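Long-range contacts in tail spike protein (Acinetobacter phage vB_AbaP_AS12, PDB 6EU4), which forms the trimeric tailspike of a phage of Acinetobacter baumannii and probably recognises, and perhaps degrades, the capsular polysaccharide of its host: residues A[34-40]-A[59-65]; A[96-101]-A[122-126]; A[209-215]-A[231-237]; A[337-343]-A[373-379]; A[479-483]-A[498-502]. One frame throughout, in Å; residues are numbered along the deposited sequence.

Overall arrangement
From the N terminus the five contacts follow one another in series, none enclosing or crossing another. Interaction 1 joins neighbouring antiparallel strands of a small N-terminal sheet, closing an 18-residue loop beside a zinc shared by three subunits. Interaction 2, its centre about 27 Å away, ties the loop ahead of helix 106-113 to strand 124-127, near the start of a long stack of mostly parallel strands. Interactions 3 and 4 each pair parallel strands adjacent in that stack but separated by others along the chain, their centres about 24 Å apart. Interaction 5, about 96 Å from interaction 1 between centres, joins the first two strands of a separate sheet beyond the stack.

Interaction 1 (A[34-40]-A[59-65]); sequences DGMVAYV and GHRIYVA. With ZN (zinc ion), chain D.
The edge of the Tyr39 ring meets the face of His60 across two antiparallel strands. This T-shaped pair has centroids 5.0 Å apart and planes at 67°, and Tyr39 CD1 stands over the centre of the imidazole. With CG anti to its carbonyl carbon (chi1 -63°), His60 sends NE2 to the zinc at 2.0 Å; water 1 is a further ligand, and His60 of each of the two other subunits also binds the metal. On the same sheet face Val37 CG2 lies beside Ile62 CG1 at 4.1 Å.

Backbone hydrogen bonds run in both directions between Ala38 and Arg61 and between Val40 and Gly59. Before strand 37-40 begins, Met36 O accepts from Tyr63 N, and Gly35 N bonds to Tyr63 O. The Asp34 carboxylate extends the pairing: Ala65 N donates to OD1 at 2.9 Å almost straight (176°), although it arrives from above the carboxylate plane.

Strand 37-40 is flanked by strand 19-21, and strand 59-63 by strand 80-82. The Arg61 guanidinium bonds to the carbonyls of Phe74 and Trp80, while the zinc at the His60 end joins this small sheet to its copies in the trimer.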
# COMPACT_ATOMS: atom_id res chain seq x y z
N ASP A 34 -54.37 33.53 1.59
CA ASP A 34 -53.38 32.90 0.73
C ASP A 34 -52.09 33.73 0.73
O ASP A 34 -52.13 34.95 0.54
CB ASP A 34 -53.94 32.78 -0.69
CG ASP A 34 -53.18 31.78 -1.55
OD1 ASP A 34 -52.51 30.89 -0.99
OD2 ASP A 34 -53.27 31.89 -2.79
N GLY A 35 -50.96 33.07 0.97
CA GLY A 35 -49.67 33.73 0.94
C GLY A 35 -49.21 34.34 2.25
O GLY A 35 -48.13 34.95 2.27
N MSE A 36 -49.98 34.23 3.32
CA MSE A 36 -49.59 34.72 4.64
C MSE A 36 -48.31 34.02 5.13
O MSE A 36 -48.10 32.84 4.83
CB MSE A 36 -50.75 34.48 5.63
CG MSE A 36 -50.51 34.94 7.07
SE MSE A 36 -52.17 34.88 8.14
CE MSE A 36 -53.14 36.34 7.29
N VAL A 37 -47.47 34.73 5.88
CA VAL A 37 -46.23 34.17 6.42
C VAL A 37 -46.33 34.13 7.94
O VAL A 37 -46.67 35.14 8.57
CB VAL A 37 -44.99 34.98 6.00
CG1 VAL A 37 -43.72 34.32 6.53
CG2 VAL A 37 -44.93 35.14 4.48
N ALA A 38 -46.01 32.97 8.52
CA ALA A 38 -45.97 32.78 9.96
C ALA A 38 -44.59 32.28 10.36
O ALA A 38 -43.90 31.62 9.59
CB ALA A 38 -47.03 31.78 10.42
N TYR A 39 -44.20 32.60 11.59
CA TYR A 39 -43.01 32.05 12.23
C TYR A 39 -43.46 31.14 13.36
O TYR A 39 -44.10 31.60 14.31
CB TYR A 39 -42.10 33.15 12.76
CG TYR A 39 -40.84 32.61 13.40
CD1 TYR A 39 -39.76 32.23 12.61
CD2 TYR A 39 -40.74 32.47 14.77
CE1 TYR A 39 -38.60 31.72 13.19
CE2 TYR A 39 -39.59 31.97 15.35
CZ TYR A 39 -38.53 31.59 14.56
OH TYR A 39 -37.39 31.09 15.14
N VAL A 40 -43.13 29.85 13.26
CA VAL A 40 -43.48 28.88 14.29
C VAL A 40 -42.30 28.75 15.25
O VAL A 40 -41.17 28.46 14.84
CB VAL A 40 -43.84 27.52 13.67
CG1 VAL A 40 -44.18 26.50 14.75
CG2 VAL A 40 -45.01 27.66 12.70
N GLY A 59 -39.86 27.25 12.52
CA GLY A 59 -39.40 27.90 11.31
C GLY A 59 -40.52 28.62 10.62
O GLY A 59 -41.69 28.56 11.02
N HIS A 60 -40.16 29.33 9.55
CA HIS A 60 -41.14 30.10 8.79
C HIS A 60 -42.02 29.17 7.97
O HIS A 60 -41.56 28.14 7.46
CB HIS A 60 -40.45 31.11 7.87
CG HIS A 60 -39.65 32.15 8.58
ND1 HIS A 60 -38.35 31.94 8.96
CD2 HIS A 60 -39.97 33.41 8.98
CE1 HIS A 60 -37.89 33.03 9.57
NE2 HIS A 60 -38.86 33.93 9.59
N ARG A 61 -43.29 29.53 7.85
CA ARG A 61 -44.23 28.84 6.98
C ARG A 61 -45.02 29.85 6.18
O ARG A 61 -45.25 30.98 6.62
CB ARG A 61 -45.17 27.94 7.77
CG ARG A 61 -44.43 26.81 8.47
CD ARG A 61 -45.32 25.68 8.88
NE ARG A 61 -44.51 24.57 9.39
CZ ARG A 61 -44.43 23.36 8.86
NH1 ARG A 61 -45.10 23.04 7.76
NH2 ARG A 61 -43.66 22.45 9.42
N ILE A 62 -45.41 29.44 4.98
CA ILE A 62 -46.23 30.26 4.09
C ILE A 62 -47.50 29.50 3.77
O ILE A 62 -47.44 28.33 3.36
CB ILE A 62 -45.47 30.62 2.80
CG1 ILE A 62 -44.18 31.36 3.14
CG2 ILE A 62 -46.37 31.47 1.90
CD1 ILE A 62 -43.28 31.63 1.93
N TYR A 63 -48.63 30.16 3.93
CA TYR A 63 -49.92 29.51 3.70
C TYR A 63 -50.19 29.38 2.20
O TYR A 63 -50.13 30.37 1.47
CB TYR A 63 -51.03 30.30 4.39
CG TYR A 63 -52.37 29.62 4.28
CD1 TYR A 63 -52.56 28.34 4.77
CD2 TYR A 63 -53.45 30.27 3.67
CE1 TYR A 63 -53.78 27.71 4.68
CE2 TYR A 63 -54.68 29.64 3.58
CZ TYR A 63 -54.83 28.37 4.08
OH TYR A 63 -56.04 27.74 3.99
N VAL A 64 -50.46 28.16 1.75
CA VAL A 64 -50.82 27.87 0.37
C VAL A 64 -52.27 27.38 0.38
O VAL A 64 -52.53 26.20 0.62
CB VAL A 64 -49.89 26.84 -0.27
CG1 VAL A 64 -50.29 26.56 -1.71
CG2 VAL A 64 -48.44 27.30 -0.19
N ALA A 65 -53.20 28.30 0.08
CA ALA A 65 -54.63 28.02 0.28
C ALA A 65 -55.09 26.79 -0.50
O ALA A 65 -55.94 26.03 -0.02
CB ALA A 65 -55.47 29.23 -0.13
ZN ZN D . -37.75 35.46 10.29
O HOH W 1 -39.41 36.93 10.70

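Interaction 2 (A[96-101]-A[122-126]); sequences AKLNTP and NGLYH
Asn99 N gives a hydrogen bond to Leu124 O (2.8 Å) and so lays the irregular segment 96-101 against the start of strand 124-127. The Asn99 side chain returns a second bond: with CG beside the backbone N (chi1 -48°), OD1 turns back to accept from Leu124 N at 3.0 Å. Leu124 thus has both backbone polar groups engaged by one residue. From the same amide, Asn99 ND2 reaches Asn122 O through water 4.

Leu98 and the Tyr125 side chain run alongside each other in the same direction. The CD2 branch of Leu98 makes the contact, 3.5 Å from Tyr125 CE1, while Ala96 CB touches Tyr125 CD1. The phenol oxygen accepts from Asn122 N and also bonds to Glu92, which fixes the outer end of the ring.

At the other end Pro101 lies over His126 in a CH-pi contact. Its CA stands 3.5 Å from the ring centroid and 5° off the normal, so one face of the imidazole is covered almost centrally. Water 3 sits in the plane at the ring's edge, 2.8 Å from His126 ND1; it accepts from Thr100 N and donates to Leu124 O.

Helix 106-113 packs on Ala96 and Tyr125 through Pro108 and Ile109, while strand 148-151 pairs with strand 124-127 and touches Tyr125 and His126 through Phe149 and Ile150.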
# COMPACT_ATOMS: atom_id res chain seq x y z
N ALA A 96 -39.97 14.94 15.42
CA ALA A 96 -39.12 14.15 16.28
C ALA A 96 -38.87 14.90 17.58
O ALA A 96 -39.04 16.12 17.66
CB ALA A 96 -37.77 13.84 15.62
N LYS A 97 -38.46 14.17 18.61
CA LYS A 97 -38.00 14.78 19.85
C LYS A 97 -36.57 14.35 20.12
O LYS A 97 -36.17 13.22 19.83
CB LYS A 97 -38.91 14.41 21.04
CG LYS A 97 -40.31 15.00 20.91
CD LYS A 97 -41.12 14.87 22.20
CE LYS A 97 -42.56 15.30 21.98
NZ LYS A 97 -43.35 15.23 23.24
N LEU A 98 -35.79 15.28 20.68
CA LEU A 98 -34.40 15.03 21.03
C LEU A 98 -34.27 14.49 22.45
O LEU A 98 -34.86 15.04 23.38
CB LEU A 98 -33.61 16.33 20.93
CG LEU A 98 -33.41 16.91 19.55
CD1 LEU A 98 -32.98 18.35 19.67
CD2 LEU A 98 -32.36 16.12 18.83
N ASN A 99 -33.43 13.47 22.59
CA ASN A 99 -32.99 12.97 23.90
C ASN A 99 -34.18 12.72 24.83
O ASN A 99 -34.20 13.12 26.00
CB ASN A 99 -31.99 13.94 24.53
CG ASN A 99 -30.90 14.37 23.55
OD1 ASN A 99 -30.28 13.54 22.89
ND2 ASN A 99 -30.67 15.68 23.44
N THR A 100 -35.20 12.05 24.29
CA THR A 100 -36.47 11.82 24.98
C THR A 100 -36.81 10.34 24.78
O THR A 100 -37.51 9.97 23.83
CB THR A 100 -37.57 12.73 24.44
OG1 THR A 100 -37.16 14.10 24.56
CG2 THR A 100 -38.90 12.53 25.22
N PRO A 101 -36.29 9.47 25.65
CA PRO A 101 -36.39 8.03 25.40
C PRO A 101 -37.80 7.50 25.34
O PRO A 101 -38.02 6.43 24.75
CB PRO A 101 -35.61 7.41 26.57
CG PRO A 101 -34.61 8.47 26.92
CD PRO A 101 -35.33 9.77 26.73
N ASN A 122 -29.20 16.09 15.50
CA ASN A 122 -28.80 17.04 16.53
C ASN A 122 -28.86 16.47 17.94
O ASN A 122 -28.76 17.22 18.91
CB ASN A 122 -29.68 18.27 16.42
CG ASN A 122 -29.67 18.83 15.03
OD1 ASN A 122 -28.61 18.91 14.40
ND2 ASN A 122 -30.85 19.19 14.53
N GLY A 123 -29.03 15.16 18.07
CA GLY A 123 -29.08 14.51 19.36
C GLY A 123 -29.46 13.07 19.12
O GLY A 123 -29.34 12.58 18.00
N LEU A 124 -29.93 12.41 20.17
CA LEU A 124 -30.36 11.02 20.07
C LEU A 124 -31.86 10.97 19.85
O LEU A 124 -32.65 11.63 20.56
CB LEU A 124 -30.00 10.24 21.32
CG LEU A 124 -28.50 10.17 21.59
CD1 LEU A 124 -28.26 9.57 22.99
CD2 LEU A 124 -27.78 9.40 20.48
N TYR A 125 -32.26 10.19 18.86
CA TYR A 125 -33.66 9.96 18.54
C TYR A 125 -33.94 8.49 18.76
O TYR A 125 -33.16 7.63 18.35
CB TYR A 125 -33.95 10.33 17.10
CG TYR A 125 -33.48 11.70 16.69
CD1 TYR A 125 -34.29 12.82 16.85
CD2 TYR A 125 -32.22 11.88 16.13
CE1 TYR A 125 -33.85 14.09 16.46
CE2 TYR A 125 -31.78 13.13 15.73
CZ TYR A 125 -32.58 14.22 15.89
OH TYR A 125 -32.11 15.45 15.49
N HIS A 126 -35.07 8.19 19.42
CA HIS A 126 -35.45 6.81 19.71
C HIS A 126 -36.49 6.33 18.71
O HIS A 126 -37.38 7.09 18.31
CB HIS A 126 -35.99 6.69 21.14
CG HIS A 126 -34.92 6.89 22.16
ND1 HIS A 126 -34.36 8.12 22.42
CD2 HIS A 126 -34.28 6.01 22.97
CE1 HIS A 126 -33.43 7.99 23.35
NE2 HIS A 126 -33.37 6.72 23.70
O HOH W 2 -37.23 10.17 20.15
O HOH W 3 -35.04 10.79 21.75
O HOH W 4 -28.64 17.01 21.66

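Interaction 3 (A[209-215]-A[231-237]); sequences IGLYAPL and EGIKSVD
Ile209 and Glu231, like Leu211 and Ile233, are paired in parallel register, and both segments turn a corner near Gly210 and Gly232. Gly210 N bonds to Glu231 O and Leu211 N to Gly232 O; Leu211 O then takes Lys234 N, and Lys234 O takes Ala213 N. Farther along, Pro214 O accepts two amides, Val236 N and Asp237 N, each at 2.8 Å. The former comes in the carbonyl plane on a lone pair, the latter nearly along the C=O axis.

Lys234 is extended, and its methylenes lie between two partners of the opposite segment. Lys234 CD meets Ile209 CD1 at 3.9 Å, the two side chains crossing at about a right angle, whereas CB and CG touch Tyr212 CD1. The extended chain carries NZ to Glu231 of its own segment, where it makes a 2.8 Å salt bridge to OE1 on the syn side, 25° out of the carboxylate plane; Glu231 OE2 is paired with Arg253. Ser235 has OG anti to its backbone N (chi1 -179°), which directs the hydroxyl to Ala213 O at 2.8 Å.

The neighbouring turns in this parallel beta-helix-like stack are thus joined by a run of backbone bonds, with the Ser235 hydroxyl serving Ala213 O where regular pairing lapses. Lys234 and Arg253 grip the two oxygens of the buried glutamate, which restrains its carboxylate and pairs its charge.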
# COMPACT_ATOMS: atom_id res chain seq x y z
N ILE A 209 -29.49 -6.10 13.59
CA ILE A 209 -28.47 -5.57 12.68
C ILE A 209 -28.41 -4.07 12.86
O ILE A 209 -29.44 -3.41 12.95
CB ILE A 209 -28.83 -5.93 11.22
CG1 ILE A 209 -28.95 -7.43 11.03
CG2 ILE A 209 -27.80 -5.34 10.24
CD1 ILE A 209 -29.78 -7.80 9.78
N GLY A 210 -27.20 -3.52 12.89
CA GLY A 210 -27.08 -2.09 12.92
C GLY A 210 -27.52 -1.41 11.63
O GLY A 210 -28.55 -0.72 11.57
N LEU A 211 -26.73 -1.62 10.58
CA LEU A 211 -27.03 -1.11 9.25
C LEU A 211 -27.18 -2.30 8.31
O LEU A 211 -26.20 -3.01 8.05
CB LEU A 211 -25.93 -0.17 8.77
CG LEU A 211 -26.04 0.28 7.31
CD1 LEU A 211 -27.30 1.10 7.07
CD2 LEU A 211 -24.79 1.04 6.86
N TYR A 212 -28.40 -2.52 7.82
CA TYR A 212 -28.66 -3.53 6.80
C TYR A 212 -28.70 -2.80 5.46
O TYR A 212 -29.65 -2.06 5.17
CB TYR A 212 -29.95 -4.30 7.06
CG TYR A 212 -30.15 -5.41 6.06
CD1 TYR A 212 -29.14 -6.32 5.80
CD2 TYR A 212 -31.33 -5.54 5.34
CE1 TYR A 212 -29.29 -7.33 4.87
CE2 TYR A 212 -31.50 -6.55 4.41
CZ TYR A 212 -30.48 -7.44 4.18
OH TYR A 212 -30.62 -8.46 3.25
N ALA A 213 -27.67 -2.99 4.67
CA ALA A 213 -27.48 -2.25 3.42
C ALA A 213 -27.18 -3.25 2.32
O ALA A 213 -26.06 -3.35 1.82
CB ALA A 213 -26.35 -1.23 3.57
N PRO A 214 -28.19 -4.03 1.92
CA PRO A 214 -27.90 -5.19 1.06
C PRO A 214 -27.32 -4.79 -0.29
O PRO A 214 -26.34 -5.40 -0.74
CB PRO A 214 -29.25 -5.89 0.93
CG PRO A 214 -30.29 -4.86 1.34
CD PRO A 214 -29.59 -4.01 2.37
N LEU A 215 -27.90 -3.79 -0.95
CA LEU A 215 -27.53 -3.38 -2.31
C LEU A 215 -27.18 -1.90 -2.27
O LEU A 215 -28.07 -1.05 -2.20
CB LEU A 215 -28.68 -3.65 -3.29
CG LEU A 215 -29.33 -5.04 -3.25
CD1 LEU A 215 -30.52 -5.12 -4.20
CD2 LEU A 215 -28.32 -6.13 -3.59
N GLU A 231 -25.24 -8.08 14.64
CA GLU A 231 -24.43 -7.91 13.44
C GLU A 231 -24.34 -6.42 13.18
O GLU A 231 -25.36 -5.73 13.25
CB GLU A 231 -25.05 -8.67 12.26
CG GLU A 231 -24.97 -10.16 12.43
CD GLU A 231 -25.90 -10.96 11.50
OE1 GLU A 231 -26.72 -10.37 10.77
OE2 GLU A 231 -25.80 -12.21 11.53
N GLY A 232 -23.14 -5.92 12.89
CA GLY A 232 -22.96 -4.49 12.80
C GLY A 232 -23.43 -3.88 11.49
O GLY A 232 -24.43 -3.17 11.45
N ILE A 233 -22.66 -4.14 10.44
CA ILE A 233 -22.93 -3.66 9.09
C ILE A 233 -23.00 -4.88 8.18
O ILE A 233 -22.10 -5.73 8.20
CB ILE A 233 -21.85 -2.66 8.63
CG1 ILE A 233 -21.89 -1.40 9.52
CG2 ILE A 233 -22.07 -2.28 7.15
CD1 ILE A 233 -20.74 -0.48 9.31
N LYS A 234 -24.07 -4.99 7.40
CA LYS A 234 -24.37 -6.20 6.65
C LYS A 234 -24.84 -5.85 5.24
O LYS A 234 -25.83 -5.14 5.08
CB LYS A 234 -25.44 -6.99 7.39
CG LYS A 234 -25.72 -8.34 6.81
CD LYS A 234 -26.67 -9.10 7.73
CE LYS A 234 -26.71 -10.57 7.37
NZ LYS A 234 -27.61 -11.32 8.32
N SER A 235 -24.16 -6.40 4.24
CA SER A 235 -24.40 -6.07 2.84
C SER A 235 -24.25 -7.32 1.99
O SER A 235 -23.59 -8.29 2.39
CB SER A 235 -23.44 -4.96 2.39
OG SER A 235 -23.64 -4.56 1.05
N VAL A 236 -24.86 -7.28 0.80
CA VAL A 236 -24.81 -8.37 -0.18
C VAL A 236 -23.97 -8.00 -1.40
O VAL A 236 -23.16 -8.80 -1.88
CB VAL A 236 -26.24 -8.77 -0.62
CG1 VAL A 236 -26.20 -9.78 -1.74
CG2 VAL A 236 -27.07 -9.31 0.55
N ASP A 237 -24.21 -6.81 -1.95
CA ASP A 237 -23.60 -6.36 -3.20
C ASP A 237 -23.36 -4.86 -3.00
O ASP A 237 -24.32 -4.07 -3.03
CB ASP A 237 -24.50 -6.64 -4.40
CG ASP A 237 -23.88 -6.25 -5.74
OD1 ASP A 237 -23.03 -5.35 -5.81
OD2 ASP A 237 -24.29 -6.85 -6.76

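Interaction 4 (A[337-343]-A[373-379]); sequences FLYAEGS and FCVVSNS
Phe337 and Phe373 come together through different first torsions: CG is anti to the backbone N in Phe337 (chi1 175°) but beside it in Phe373 (chi1 -63°). The two side chains lie alongside each other, pointing the same way, with Phe337 CD2 3.6 Å from Phe373 CE1 and the ring planes oblique at 57°. Leu338 crosses Phe373 at about a right angle, its CB meeting CD1.

On the sheet face of Tyr339 and Cys374, SG lies 3.8 Å from Tyr339 CD1, an oblique sulfur-aromatic contact. Val376 CG2 occupies the crowded position between backbone N and carbonyl carbon and touches Glu341 CB and the phenol oxygen. Tyr339 OH donates to Glu341 OE1 at 2.7 Å, from above the carboxylate plane.

The parallel strands alternate their bonds: Cys374 N to Leu338 O, Ala340 N to Cys374 O, Val376 N to Ala340 O, and Gly342 N to Val376 O. Ser379 OG ends the series, accepting from Ser343 N at 3.0 Å in an almost straight bond and donating to Val376 O.

Val376 O therefore receives two donors, and one hydroxyl both gives and accepts, linking the two segments just where they leave the strands. The Tyr339 bond to OE1 ties the phenol to the Glu341 carboxylate on the same strand.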
# COMPACT_ATOMS: atom_id res chain seq x y z
N PHE A 337 -6.61 -16.76 12.48
CA PHE A 337 -6.45 -15.33 12.29
C PHE A 337 -7.07 -14.94 10.96
O PHE A 337 -7.95 -14.08 10.91
CB PHE A 337 -4.96 -14.97 12.35
CG PHE A 337 -4.64 -13.53 12.05
CD1 PHE A 337 -4.58 -12.59 13.08
CD2 PHE A 337 -4.31 -13.13 10.77
CE1 PHE A 337 -4.24 -11.28 12.81
CE2 PHE A 337 -3.99 -11.83 10.47
CZ PHE A 337 -3.93 -10.89 11.50
N LEU A 338 -6.67 -15.62 9.88
CA LEU A 338 -7.22 -15.42 8.55
C LEU A 338 -7.63 -16.78 8.02
O LEU A 338 -6.82 -17.71 7.98
CB LEU A 338 -6.20 -14.79 7.62
CG LEU A 338 -6.59 -14.78 6.12
CD1 LEU A 338 -7.84 -13.96 5.88
CD2 LEU A 338 -5.41 -14.26 5.30
N TYR A 339 -8.90 -16.89 7.65
CA TYR A 339 -9.37 -17.96 6.79
C TYR A 339 -9.51 -17.39 5.38
O TYR A 339 -10.30 -16.47 5.16
CB TYR A 339 -10.72 -18.50 7.29
CG TYR A 339 -11.26 -19.56 6.37
CD1 TYR A 339 -10.88 -20.88 6.52
CD2 TYR A 339 -12.15 -19.24 5.34
CE1 TYR A 339 -11.38 -21.88 5.67
CE2 TYR A 339 -12.65 -20.22 4.50
CZ TYR A 339 -12.25 -21.53 4.66
OH TYR A 339 -12.72 -22.52 3.82
N ALA A 340 -8.75 -17.94 4.44
CA ALA A 340 -8.74 -17.47 3.05
C ALA A 340 -9.07 -18.65 2.15
O ALA A 340 -8.35 -19.66 2.16
CB ALA A 340 -7.39 -16.87 2.66
N GLU A 341 -10.14 -18.50 1.37
CA GLU A 341 -10.61 -19.53 0.46
C GLU A 341 -10.83 -18.87 -0.89
O GLU A 341 -11.64 -17.95 -1.01
CB GLU A 341 -11.91 -20.17 0.97
CG GLU A 341 -12.50 -21.20 0.03
CD GLU A 341 -13.80 -21.81 0.52
OE1 GLU A 341 -14.16 -21.63 1.71
OE2 GLU A 341 -14.46 -22.46 -0.32
N GLY A 342 -10.07 -19.29 -1.90
CA GLY A 342 -10.14 -18.65 -3.20
C GLY A 342 -9.85 -17.16 -3.20
O GLY A 342 -10.39 -16.44 -4.04
N SER A 343 -8.96 -16.69 -2.31
CA SER A 343 -8.76 -15.26 -2.12
C SER A 343 -7.30 -14.89 -2.21
O SER A 343 -6.42 -15.68 -1.87
CB SER A 343 -9.31 -14.80 -0.76
OG SER A 343 -10.71 -14.92 -0.74
N PHE A 373 -3.08 -18.95 9.74
CA PHE A 373 -3.40 -18.66 8.34
C PHE A 373 -3.85 -19.96 7.72
O PHE A 373 -3.04 -20.87 7.52
CB PHE A 373 -2.19 -18.07 7.61
CG PHE A 373 -1.77 -16.76 8.18
CD1 PHE A 373 -2.38 -15.57 7.76
CD2 PHE A 373 -0.80 -16.69 9.17
CE1 PHE A 373 -2.03 -14.36 8.32
CE2 PHE A 373 -0.44 -15.46 9.72
CZ PHE A 373 -1.06 -14.30 9.30
N CYS A 374 -5.16 -20.08 7.49
CA CYS A 374 -5.74 -21.25 6.84
C CYS A 374 -5.96 -20.84 5.38
O CYS A 374 -6.88 -20.08 5.07
CB CYS A 374 -7.03 -21.65 7.54
SG CYS A 374 -7.80 -23.13 6.85
N VAL A 375 -5.11 -21.34 4.49
CA VAL A 375 -4.93 -20.80 3.14
C VAL A 375 -5.31 -21.90 2.17
O VAL A 375 -4.50 -22.79 1.88
CB VAL A 375 -3.49 -20.32 2.92
CG1 VAL A 375 -3.35 -19.62 1.57
CG2 VAL A 375 -3.06 -19.37 4.02
N VAL A 376 -6.55 -21.85 1.64
CA VAL A 376 -7.12 -22.98 0.93
C VAL A 376 -7.73 -22.56 -0.41
O VAL A 376 -8.07 -21.40 -0.64
CB VAL A 376 -8.17 -23.71 1.81
CG1 VAL A 376 -7.59 -24.05 3.17
CG2 VAL A 376 -9.48 -22.86 1.95
N SER A 377 -7.87 -23.55 -1.30
CA SER A 377 -8.60 -23.42 -2.57
C SER A 377 -8.09 -22.25 -3.42
O SER A 377 -8.79 -21.26 -3.67
CB SER A 377 -10.10 -23.25 -2.29
OG SER A 377 -10.62 -24.39 -1.64
N ASN A 378 -6.85 -22.39 -3.89
CA ASN A 378 -6.26 -21.43 -4.83
C ASN A 378 -6.19 -20.02 -4.25
O ASN A 378 -6.32 -19.02 -4.96
CB ASN A 378 -7.03 -21.42 -6.15
CG ASN A 378 -6.83 -22.70 -6.92
OD1 ASN A 378 -5.69 -23.10 -7.18
ND2 ASN A 378 -7.92 -23.37 -7.25
N SER A 379 -5.91 -19.93 -2.96
CA SER A 379 -5.66 -18.64 -2.34
C SER A 379 -4.20 -18.23 -2.52
O SER A 379 -3.32 -19.03 -2.84
CB SER A 379 -6.00 -18.68 -0.85
OG SER A 379 -7.40 -18.67 -0.64
O HOH W 5 -13.43 -23.72 -2.34

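Interaction 5 (A[479-483]-A[498-502]); sequences AKSLG and VLVQS
Leu482 leans over the neighbouring strand, and its side chain can be followed outward from CB. That atom lies 3.6 Å from both Val500 O and Gln501 NE2. CG stays close to Val500 O, and CD1 reaches Leu499 CB at 3.9 Å, the two leucines meeting at a slant; Ile487 also packs against Leu482.

The backbones themselves pair in parallel. Lys480 N bonds to Val498 O, Val500 N to Lys480 O, and Leu482 N to Val500 O. Ala479 CB rests 3.8 Å from Val500 CG1, a methyl that also touches Ser481 CA at 3.6 Å.

The Gln501 side chain carries the contact on to Gly483. Its CG is anti to the backbone N (chi1 178°), and the bend at the next bond (chi2 51°) swings the amide back, placing NE2 2.8 Å from Gly483 O. The bond is noticeably bent at 138°, but its acceptor lies close to the amide plane. OE1 accepts hydrogen bonds from water 8, which also donates to Leu482 O, and from Ser503 N. Water 6 connects Ser481 OG with Ser502 N.

Strand 520-526 flanks strand 496-501 on its other side, and residues of the third subunit pack on Ala479 and Val500. This is a parallel pair at the edge of this chain's otherwise antiparallel sheet, where Ala479 makes backbone hydrogen bonds to the third subunit, placed beyond the beta-helix-like stack of the trimeric spike.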
# COMPACT_ATOMS: atom_id res chain seq x y z
N ALA A 479 28.95 -22.12 2.81
CA ALA A 479 28.67 -23.50 3.16
C ALA A 479 27.72 -23.56 4.36
O ALA A 479 27.65 -22.63 5.17
CB ALA A 479 29.96 -24.24 3.50
N LYS A 480 26.99 -24.66 4.47
CA LYS A 480 26.25 -24.96 5.70
C LYS A 480 27.19 -25.62 6.70
O LYS A 480 27.78 -26.67 6.41
CB LYS A 480 25.06 -25.87 5.41
CG LYS A 480 24.13 -26.05 6.68
CD LYS A 480 22.88 -26.83 6.34
CE LYS A 480 21.76 -26.66 7.37
NZ LYS A 480 22.13 -27.13 8.74
N SER A 481 27.32 -25.02 7.88
CA SER A 481 28.26 -25.51 8.88
C SER A 481 27.60 -26.64 9.66
O SER A 481 26.54 -26.45 10.25
CB SER A 481 28.70 -24.39 9.83
OG SER A 481 29.78 -24.82 10.64
N LEU A 482 28.23 -27.82 9.65
CA LEU A 482 27.66 -29.00 10.27
C LEU A 482 28.00 -29.08 11.75
O LEU A 482 29.11 -28.73 12.17
CB LEU A 482 28.15 -30.27 9.58
CG LEU A 482 27.80 -30.38 8.10
CD1 LEU A 482 28.60 -31.50 7.46
CD2 LEU A 482 26.31 -30.60 7.93
N GLY A 483 27.07 -29.58 12.54
CA GLY A 483 27.34 -29.98 13.90
C GLY A 483 27.87 -31.40 13.96
O GLY A 483 28.56 -31.87 13.04
N VAL A 498 26.44 -27.18 -0.40
CA VAL A 498 27.81 -27.21 0.10
C VAL A 498 27.78 -27.24 1.62
O VAL A 498 27.07 -26.44 2.26
CB VAL A 498 28.61 -26.00 -0.40
CG1 VAL A 498 30.04 -26.08 0.13
CG2 VAL A 498 28.58 -25.91 -1.94
N LEU A 499 28.58 -28.14 2.20
CA LEU A 499 28.70 -28.38 3.62
C LEU A 499 30.14 -28.13 4.06
O LEU A 499 31.09 -28.37 3.30
CB LEU A 499 28.31 -29.82 3.98
CG LEU A 499 27.13 -30.41 3.19
CD1 LEU A 499 27.00 -31.88 3.47
CD2 LEU A 499 25.86 -29.67 3.54
N VAL A 500 30.31 -27.68 5.29
CA VAL A 500 31.63 -27.61 5.91
C VAL A 500 31.57 -28.30 7.25
O VAL A 500 30.62 -28.13 8.02
CB VAL A 500 32.15 -26.15 6.05
CG1 VAL A 500 31.20 -25.28 6.89
CG2 VAL A 500 33.55 -26.16 6.64
N GLN A 501 32.59 -29.11 7.54
CA GLN A 501 32.78 -29.67 8.87
C GLN A 501 34.13 -29.18 9.36
O GLN A 501 35.18 -29.67 8.94
CB GLN A 501 32.72 -31.20 8.87
CG GLN A 501 32.97 -31.80 10.26
CD GLN A 501 32.09 -31.19 11.31
OE1 GLN A 501 32.49 -30.23 11.98
NE2 GLN A 501 30.88 -31.72 11.47
N SER A 502 34.11 -28.19 10.26
CA SER A 502 35.35 -27.60 10.74
C SER A 502 35.86 -28.25 12.01
O SER A 502 36.97 -27.92 12.45
CB SER A 502 35.17 -26.10 10.97
OG SER A 502 34.26 -25.85 12.04
O HOH W 6 31.38 -27.21 11.15
O HOH W 7 32.26 -23.88 10.55
O HOH W 8 31.05 -29.45 14.00